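Local coordinates for phenazine biosynthesis protein, PhzF family (Bacillus anthracis, PDB 3EDN) that belongs to the PhzF family with a diaminopimelate epimerase-like fold and probably acts as an isomerase-type enzyme in small-molecule biosynthesis, at residues A[84-89]-A[115-120]; A[184-189]-A[218-223]. One frame throughout, in Å; residues are numbered along the deposited sequence.

Contact 1 (A[84-89]-A[115-120]). With SO4 (sulfate ion), chain D.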
ATOM      1  N   LEU A  84       1.961 -14.544 -16.049  1.00  8.83           N
ATOM      2  CA  LEU A  84       1.317 -13.495 -16.856  1.00  9.11           C
ATOM      3  C   LEU A  84       1.425 -13.797 -18.340  1.00  9.67           C
ATOM      4  O   LEU A  84       0.453 -13.677 -19.087  1.00  9.68           O
ATOM      5  CB  LEU A  84       1.922 -12.119 -16.566  1.00  9.93           C
ATOM      6  CG  LEU A  84       1.702 -11.523 -15.181  1.00  9.04           C
ATOM      7  CD1 LEU A  84       2.603 -10.337 -14.929  1.00  8.34           C
ATOM      8  CD2 LEU A  84       0.241 -11.074 -15.039  1.00  8.94           C
ATOM      9  N   ARG A  85       2.612 -14.179 -18.780  1.00  8.98           N
ATOM     10  CA  ARG A  85       2.820 -14.444 -20.193  0.50  9.79           C
ATOM     11  C   ARG A  85       1.985 -15.635 -20.657  1.00 10.30           C
ATOM     12  O   ARG A  85       1.259 -15.539 -21.652  1.00 10.72           O
ATOM     13  CB  ARG A  85       4.314 -14.663 -20.461  0.50 10.53           C
ATOM     14  CG  ARG A  85       4.641 -15.217 -21.839  0.50 11.50           C
ATOM     15  CD  ARG A  85       4.697 -14.141 -22.912  0.50 13.73           C
ATOM     16  NE  ARG A  85       5.257 -14.714 -24.132  0.50 15.63           N
ATOM     17  CZ  ARG A  85       5.984 -14.055 -25.026  0.50 17.28           C
ATOM     18  NH1 ARG A  85       6.258 -12.767 -24.870  0.50 18.18           N
ATOM     19  NH2 ARG A  85       6.443 -14.699 -26.087  0.50 17.83           N
ATOM     20  N   GLU A  86       2.069 -16.750 -19.937  1.00 10.49           N
ATOM     21  CA  GLU A  86       1.406 -17.964 -20.370  0.50 11.20           C
ATOM     22  C   GLU A  86      -0.111 -17.850 -20.311  1.00 10.64           C
ATOM     23  O   GLU A  86      -0.812 -18.574 -21.008  1.00 11.36           O
ATOM     24  CB  GLU A  86       1.911 -19.149 -19.544  0.50 13.77           C
ATOM     25  CG  GLU A  86       3.357 -19.488 -19.858  0.50 16.02           C
ATOM     26  CD  GLU A  86       3.550 -19.871 -21.313  0.50 17.03           C
ATOM     27  OE1 GLU A  86       4.082 -19.048 -22.094  0.50 18.15           O
ATOM     28  OE2 GLU A  86       3.129 -20.982 -21.678  0.50 18.18           O
ATOM     29  N   ARG A  87      -0.609 -16.952 -19.461  1.00 10.43           N
ATOM     30  CA  ARG A  87      -2.063 -16.755 -19.315  1.00 10.37           C
ATOM     31  C   ARG A  87      -2.648 -15.756 -20.298  1.00 10.59           C
ATOM     32  O   ARG A  87      -3.862 -15.548 -20.308  1.00 11.18           O
ATOM     33  CB  ARG A  87      -2.409 -16.317 -17.889  1.00 11.89           C
ATOM     34  CG  ARG A  87      -2.143 -17.433 -16.915  1.00 11.86           C
ATOM     35  CD  ARG A  87      -2.456 -17.115 -15.455  1.00 13.96           C
ATOM     36  NE  ARG A  87      -2.472 -18.398 -14.782  1.00 16.56           N
ATOM     37  CZ  ARG A  87      -3.573 -19.119 -14.569  1.00 15.78           C
ATOM     38  NH1 ARG A  87      -4.774 -18.621 -14.863  1.00 16.69           N
ATOM     39  NH2 ARG A  87      -3.460 -20.312 -14.008  1.00 17.68           N
ATOM     40  N   GLY A  88      -1.808 -15.124 -21.107  1.00  9.92           N
ATOM     41  CA  GLY A  88      -2.293 -14.105 -22.049  1.00 10.41           C
ATOM     42  C   GLY A  88      -2.528 -12.739 -21.440  1.00 10.26           C
ATOM     43  O   GLY A  88      -3.351 -11.955 -21.931  1.00 11.97           O
ATOM     44  N   LEU A  89      -1.790 -12.439 -20.370  1.00  9.39           N
ATOM     45  CA  LEU A  89      -2.008 -11.228 -19.569  1.00  9.40           C
ATOM     46  C   LEU A  89      -0.968 -10.138 -19.827  1.00 10.20           C
ATOM     47  O   LEU A  89      -1.014  -9.087 -19.172  1.00 10.73           O
ATOM     48  CB  LEU A  89      -2.047 -11.581 -18.067  1.00  9.52           C
ATOM     49  CG  LEU A  89      -3.197 -12.520 -17.687  1.00 10.19           C
ATOM     50  CD1 LEU A  89      -3.049 -13.000 -16.237  1.00 11.02           C
ATOM     51  CD2 LEU A  89      -4.536 -11.804 -17.855  1.00 12.21           C
ATOM     52  N   GLY A 115      10.480 -25.455 -26.149  1.00 24.23           N
ATOM     53  CA  GLY A 115       9.274 -24.696 -26.431  1.00 22.03           C
ATOM     54  C   GLY A 115       8.705 -24.012 -25.202  1.00 20.05           C
ATOM     55  O   GLY A 115       7.659 -23.367 -25.272  1.00 21.09           O
ATOM     56  N   GLU A 116       9.408 -24.148 -24.083  1.00 19.56           N
ATOM     57  CA  GLU A 116       9.013 -23.562 -22.802  0.50 18.28           C
ATOM     58  C   GLU A 116       9.416 -22.091 -22.706  1.00 17.00           C
ATOM     59  O   GLU A 116      10.540 -21.738 -23.066  1.00 18.35           O
ATOM     60  CB  GLU A 116       9.689 -24.312 -21.647  0.50 18.58           C
ATOM     61  CG  GLU A 116       9.496 -25.826 -21.619  0.50 18.86           C
ATOM     62  CD  GLU A 116       9.990 -26.446 -20.320  0.50 18.94           C
ATOM     63  OE1 GLU A 116      11.216 -26.658 -20.178  0.50 18.45           O
ATOM     64  OE2 GLU A 116       9.151 -26.715 -19.425  0.50 20.31           O
ATOM     65  N   THR A 117       8.526 -21.252 -22.195  1.00 14.69           N
ATOM     66  CA  THR A 117       8.835 -19.855 -21.969  1.00 14.23           C
ATOM     67  C   THR A 117       9.819 -19.702 -20.817  1.00 13.71           C
ATOM     68  O   THR A 117       9.636 -20.289 -19.741  1.00 12.31           O
ATOM     69  CB  THR A 117       7.562 -19.048 -21.695  1.00 15.19           C
ATOM     70  OG1 THR A 117       6.768 -18.994 -22.897  1.00 15.82           O
ATOM     71  CG2 THR A 117       7.907 -17.635 -21.246  1.00 15.01           C
ATOM     72  N   PHE A 118      10.879 -18.939 -21.069  1.00 12.48           N
ATOM     73  CA  PHE A 118      11.891 -18.632 -20.073  1.00 13.54           C
ATOM     74  C   PHE A 118      11.914 -17.141 -19.787  1.00 12.51           C
ATOM     75  O   PHE A 118      11.749 -16.323 -20.690  1.00 14.30           O
ATOM     76  CB  PHE A 118      13.269 -19.080 -20.600  1.00 15.25           C
ATOM     77  CG  PHE A 118      13.659 -20.459 -20.167  1.00 16.93           C
ATOM     78  CD1 PHE A 118      12.925 -21.579 -20.559  1.00 17.81           C
ATOM     79  CD2 PHE A 118      14.743 -20.639 -19.328  1.00 18.39           C
ATOM     80  CE1 PHE A 118      13.301 -22.852 -20.117  1.00 18.11           C
ATOM     81  CE2 PHE A 118      15.113 -21.889 -18.904  1.00 18.21           C
ATOM     82  CZ  PHE A 118      14.396 -22.992 -19.288  1.00 17.94           C
ATOM     83  N   ILE A 119      12.113 -16.796 -18.523  1.00 10.75           N
ATOM     84  CA  ILE A 119      12.153 -15.408 -18.062  1.00 10.28           C
ATOM     85  C   ILE A 119      13.586 -15.136 -17.616  1.00 10.43           C
ATOM     86  O   ILE A 119      14.107 -15.842 -16.737  1.00 10.73           O
ATOM     87  CB  ILE A 119      11.233 -15.199 -16.841  1.00  9.73           C
ATOM     88  CG1 ILE A 119       9.814 -15.705 -17.142  1.00 10.27           C
ATOM     89  CG2 ILE A 119      11.233 -13.750 -16.405  1.00  9.14           C
ATOM     90  CD1 ILE A 119       9.201 -15.169 -18.421  1.00 11.06           C
ATOM     91  N   LYS A 120      14.198 -14.103 -18.194  1.00  9.63           N
ATOM     92  CA  LYS A 120      15.629 -13.834 -18.014  1.00 11.02           C
ATOM     93  C   LYS A 120      15.814 -12.484 -17.346  1.00 10.63           C
ATOM     94  O   LYS A 120      15.161 -11.510 -17.715  1.00 11.33           O
ATOM     95  CB  LYS A 120      16.327 -13.854 -19.375  1.00 10.95           C
ATOM     96  CG  LYS A 120      17.838 -13.668 -19.330  1.00 12.61           C
ATOM     97  CD  LYS A 120      18.403 -13.784 -20.756  1.00 13.91           C
ATOM     98  CE  LYS A 120      19.892 -13.505 -20.801  1.00 15.21           C
ATOM     99  NZ  LYS A 120      20.387 -13.528 -22.220  1.00 18.08           N
TER
HETATM  100  S   SO4 D 301      -6.498 -21.857 -14.776  0.75 25.12           S
HETATM  101  O1  SO4 D 301      -5.214 -22.317 -15.285  0.75 25.49           O
HETATM  102  O2  SO4 D 301      -7.296 -21.278 -15.849  0.75 24.36           O
HETATM  103  O3  SO4 D 301      -7.236 -22.998 -14.235  0.75 25.59           O
HETATM  104  O4  SO4 D 301      -6.307 -20.866 -13.729  0.75 25.66           O

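Contact 2 (A[184-189]-A[218-223])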
ATOM      1  N   VAL A 184      25.350 -23.283  13.703  1.00 22.54           N
ATOM      2  CA  VAL A 184      26.791 -23.193  13.925  1.00 22.85           C
ATOM      3  C   VAL A 184      27.518 -22.471  12.807  1.00 21.87           C
ATOM      4  O   VAL A 184      28.707 -22.185  12.927  1.00 22.23           O
ATOM      5  CB  VAL A 184      27.444 -24.578  14.179  1.00 23.40           C
ATOM      6  CG1 VAL A 184      26.619 -25.374  15.188  1.00 23.46           C
ATOM      7  CG2 VAL A 184      27.633 -25.358  12.879  1.00 23.36           C
ATOM      8  N   PHE A 185      26.809 -22.149  11.723  1.00 20.78           N
ATOM      9  CA  PHE A 185      27.452 -21.471  10.595  1.00 20.46           C
ATOM     10  C   PHE A 185      28.229 -20.200  10.975  1.00 20.98           C
ATOM     11  O   PHE A 185      29.371 -20.042  10.552  1.00 20.57           O
ATOM     12  CB  PHE A 185      26.447 -21.144   9.476  1.00 18.16           C
ATOM     13  CG  PHE A 185      25.901 -22.364   8.744  1.00 18.04           C
ATOM     14  CD1 PHE A 185      26.411 -23.640   8.961  1.00 18.09           C
ATOM     15  CD2 PHE A 185      24.893 -22.213   7.810  1.00 17.68           C
ATOM     16  CE1 PHE A 185      25.893 -24.741   8.282  1.00 17.64           C
ATOM     17  CE2 PHE A 185      24.378 -23.300   7.117  1.00 17.36           C
ATOM     18  CZ  PHE A 185      24.871 -24.565   7.347  1.00 17.09           C
ATOM     19  N   PRO A 186      27.618 -19.283  11.757  1.00 21.96           N
ATOM     20  CA  PRO A 186      28.315 -18.038  12.095  1.00 22.74           C
ATOM     21  C   PRO A 186      29.698 -18.230  12.718  1.00 24.11           C
ATOM     22  O   PRO A 186      30.589 -17.406  12.498  1.00 24.27           O
ATOM     23  CB  PRO A 186      27.368 -17.363  13.098  1.00 22.99           C
ATOM     24  CG  PRO A 186      26.032 -17.878  12.740  1.00 21.76           C
ATOM     25  CD  PRO A 186      26.266 -19.317  12.339  1.00 21.75           C
ATOM     26  N   SER A 187      29.874 -19.307  13.482  1.00 24.82           N
ATOM     27  CA  SER A 187      31.158 -19.559  14.137  1.00 26.63           C
ATOM     28  C   SER A 187      32.222 -20.025  13.151  1.00 26.52           C
ATOM     29  O   SER A 187      33.419 -19.819  13.378  1.00 27.67           O
ATOM     30  CB  SER A 187      31.009 -20.570  15.282  1.00 27.66           C
ATOM     31  OG  SER A 187      30.704 -21.864  14.791  1.00 29.11           O
ATOM     32  N   VAL A 188      31.781 -20.645  12.058  1.00 25.21           N
ATOM     33  CA  VAL A 188      32.685 -21.156  11.032  1.00 23.92           C
ATOM     34  C   VAL A 188      32.986 -20.081   9.996  1.00 22.98           C
ATOM     35  O   VAL A 188      34.098 -20.000   9.480  1.00 23.07           O
ATOM     36  CB  VAL A 188      32.090 -22.388  10.311  1.00 23.83           C
ATOM     37  CG1 VAL A 188      32.997 -22.828   9.162  1.00 24.58           C
ATOM     38  CG2 VAL A 188      31.861 -23.534  11.299  1.00 24.13           C
ATOM     39  N   LEU A 189      31.991 -19.251   9.707  1.00 22.19           N
ATOM     40  CA  LEU A 189      32.094 -18.235   8.654  1.00 22.18           C
ATOM     41  C   LEU A 189      32.461 -16.860   9.199  1.00 23.48           C
ATOM     42  O   LEU A 189      31.643 -15.945   9.164  1.00 23.69           O
ATOM     43  CB  LEU A 189      30.770 -18.134   7.883  1.00 20.61           C
ATOM     44  CG  LEU A 189      30.218 -19.444   7.304  1.00 20.09           C
ATOM     45  CD1 LEU A 189      28.841 -19.232   6.691  1.00 18.53           C
ATOM     46  CD2 LEU A 189      31.186 -20.043   6.288  1.00 19.40           C
ATOM     47  N   SER A 218      21.125 -19.379   6.073  1.00 19.16           N
ATOM     48  CA  SER A 218      21.996 -18.834   7.101  1.00 21.59           C
ATOM     49  C   SER A 218      21.406 -19.165   8.468  1.00 22.39           C
ATOM     50  O   SER A 218      20.250 -19.590   8.583  1.00 21.45           O
ATOM     51  CB  SER A 218      22.145 -17.324   6.942  1.00 21.95           C
ATOM     52  OG  SER A 218      21.043 -16.655   7.515  1.00 24.67           O
ATOM     53  N   ALA A 219      22.203 -18.971   9.508  1.00 24.26           N
ATOM     54  CA  ALA A 219      21.727 -19.189  10.864  1.00 26.31           C
ATOM     55  C   ALA A 219      20.576 -18.236  11.191  1.00 27.93           C
ATOM     56  O   ALA A 219      19.727 -18.542  12.031  1.00 29.92           O
ATOM     57  CB  ALA A 219      22.862 -18.996  11.848  1.00 26.01           C
ATOM     58  N   TYR A 220      20.551 -17.095  10.511  1.00 28.82           N
ATOM     59  CA  TYR A 220      19.629 -16.000  10.821  1.00 30.35           C
ATOM     60  C   TYR A 220      18.338 -16.034   9.998  1.00 30.50           C
ATOM     61  O   TYR A 220      17.526 -15.101  10.046  1.00 30.51           O
ATOM     62  CB  TYR A 220      20.355 -14.665  10.646  1.00 31.88           C
ATOM     63  CG  TYR A 220      21.632 -14.621  11.446  1.00 32.48           C
ATOM     64  CD1 TYR A 220      22.868 -14.867  10.848  1.00 32.30           C
ATOM     65  CD2 TYR A 220      21.600 -14.376  12.814  1.00 32.43           C
ATOM     66  CE1 TYR A 220      24.046 -14.839  11.596  1.00 32.35           C
ATOM     67  CE2 TYR A 220      22.767 -14.352  13.569  1.00 32.57           C
ATOM     68  CZ  TYR A 220      23.981 -14.583  12.959  1.00 32.42           C
ATOM     69  OH  TYR A 220      25.127 -14.553  13.726  1.00 32.70           O
ATOM     70  N   ALA A 221      18.146 -17.114   9.247  0.50 30.14           N
ATOM     71  CA  ALA A 221      17.030 -17.219   8.308  0.50 29.75           C
ATOM     72  C   ALA A 221      15.818 -17.954   8.884  0.50 29.34           C
ATOM     73  O   ALA A 221      14.681 -17.722   8.457  0.50 28.27           O
ATOM     74  CB  ALA A 221      17.490 -17.888   7.025  0.50 29.89           C
ATOM     75  N   GLY A 222      16.068 -18.844   9.842  0.50 29.20           N
ATOM     76  CA  GLY A 222      15.009 -19.655  10.441  0.50 29.31           C
ATOM     77  C   GLY A 222      14.849 -20.989   9.735  0.50 29.50           C
ATOM     78  O   GLY A 222      14.804 -22.044  10.374  0.50 30.14           O
ATOM     79  N   THR A 223      14.763 -20.934   8.410  1.00 29.65           N
ATOM     80  CA  THR A 223      14.657 -22.120   7.567  1.00 28.44           C
ATOM     81  C   THR A 223      15.964 -22.907   7.505  1.00 26.79           C
ATOM     82  O   THR A 223      17.019 -22.425   7.935  1.00 27.50           O
ATOM     83  CB  THR A 223      14.272 -21.741   6.123  1.00 28.55           C
ATOM     84  OG1 THR A 223      15.284 -20.887   5.569  1.00 29.41           O
ATOM     85  CG2 THR A 223      12.920 -21.026   6.095  1.00 28.64           C
TER

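Contact 1 (A[84-89]-A[115-120])
E86, in the last turn of helix 74-86, reaches T117 at the start of strand 117-122. From CB its chain leaves with CG beside the backbone N (chi1 -69°) and bends at chi2 (-61°), which brings the carboxylate round to the strand. CD then lies 3.7 Å from T117 OG1, and OE1 takes the bond: T117 OG1 donates to E86 OE1 at 2.8 Å. The hydroxyl comes from above the carboxylate, 53° out of its plane, and the two side chains run past one another in opposite directions. T117 divides its branches, since CG2 turns to R85, whose CG passes at 4.1 Å with the chains nearly at right angles. I109 touches both R85 and T117 from strand 103-111. Beyond E86 the helix stops in a Schellman motif at G88. R87, extended from CG to NE, presents its guanidinium edge to a sulfate ion, probably from the crystallisation liquor, NH1 and NH2 each 2.9 Å from O4, while NE bonds Y9 OH. A single hydroxyl-to-carboxylate bond, made in the conformer described, thus ties the exposed acid to the buried threonine; the second conformer of E86 suggests that it is not rigidly held.

Contact 2 (A[184-189]-A[218-223])
A type I turn, S218 to A221, in the loop between strands 211-216 and 225-226 packs against P186 in the short, weakly bonded helix about 185-188. At the head of the turn S218 OG accepts from Y220 N at 3.1 Å, forming an ST turn. A219 points its methyl at the proline: CB lies 3.5 Å from P186 CD and equally near P186 CG, tighter than usual for carbon pairs. Y220 supplies the second surface. With its CG beside the backbone N (chi1 -54°), the ring runs alongside P186 in the opposing direction and meets it obliquely, CE1 at 3.8 Å and OH at 3.6 Å from P186 CG. One ring face also has A219 CB 4.2 Å above it, offset toward the rim, which places the methyl next to both the proline and the tyrosine. On the helical side, S187 OG donates to V184 O at 2.8 Å, in the carbonyl plane and on a lone pair. F185 and L189 rest on I197 of strand 196-201. Across the interface carbon meets carbon, and the Y220 hydroxyl lies against the proline ring, consistent with van der Waals packing of that ring against a methyl and a phenol, with the S187 and S218 hydroxyls bonded inside their own segments.

In the fold
Neither contact is fully buried: contact 1 is partly so, with T117 its buried member, and contact 2 lies at the surface. Their centres sit about 18 and 19 Å from the centre of the chain, on opposite sides of it, and about 36 Å from each other. They share no helix or strand, and their nearest atoms stay about 23 Å apart. The partly buried helix-to-strand contact combines one hydroxyl-carboxylate bond with a thin apolar touch and buries 122 Å²; the surface loop-to-helix contact relies on apolar packing alone and buries 171 Å². Neither pair of segments is touched by the other protein chain of the assembly.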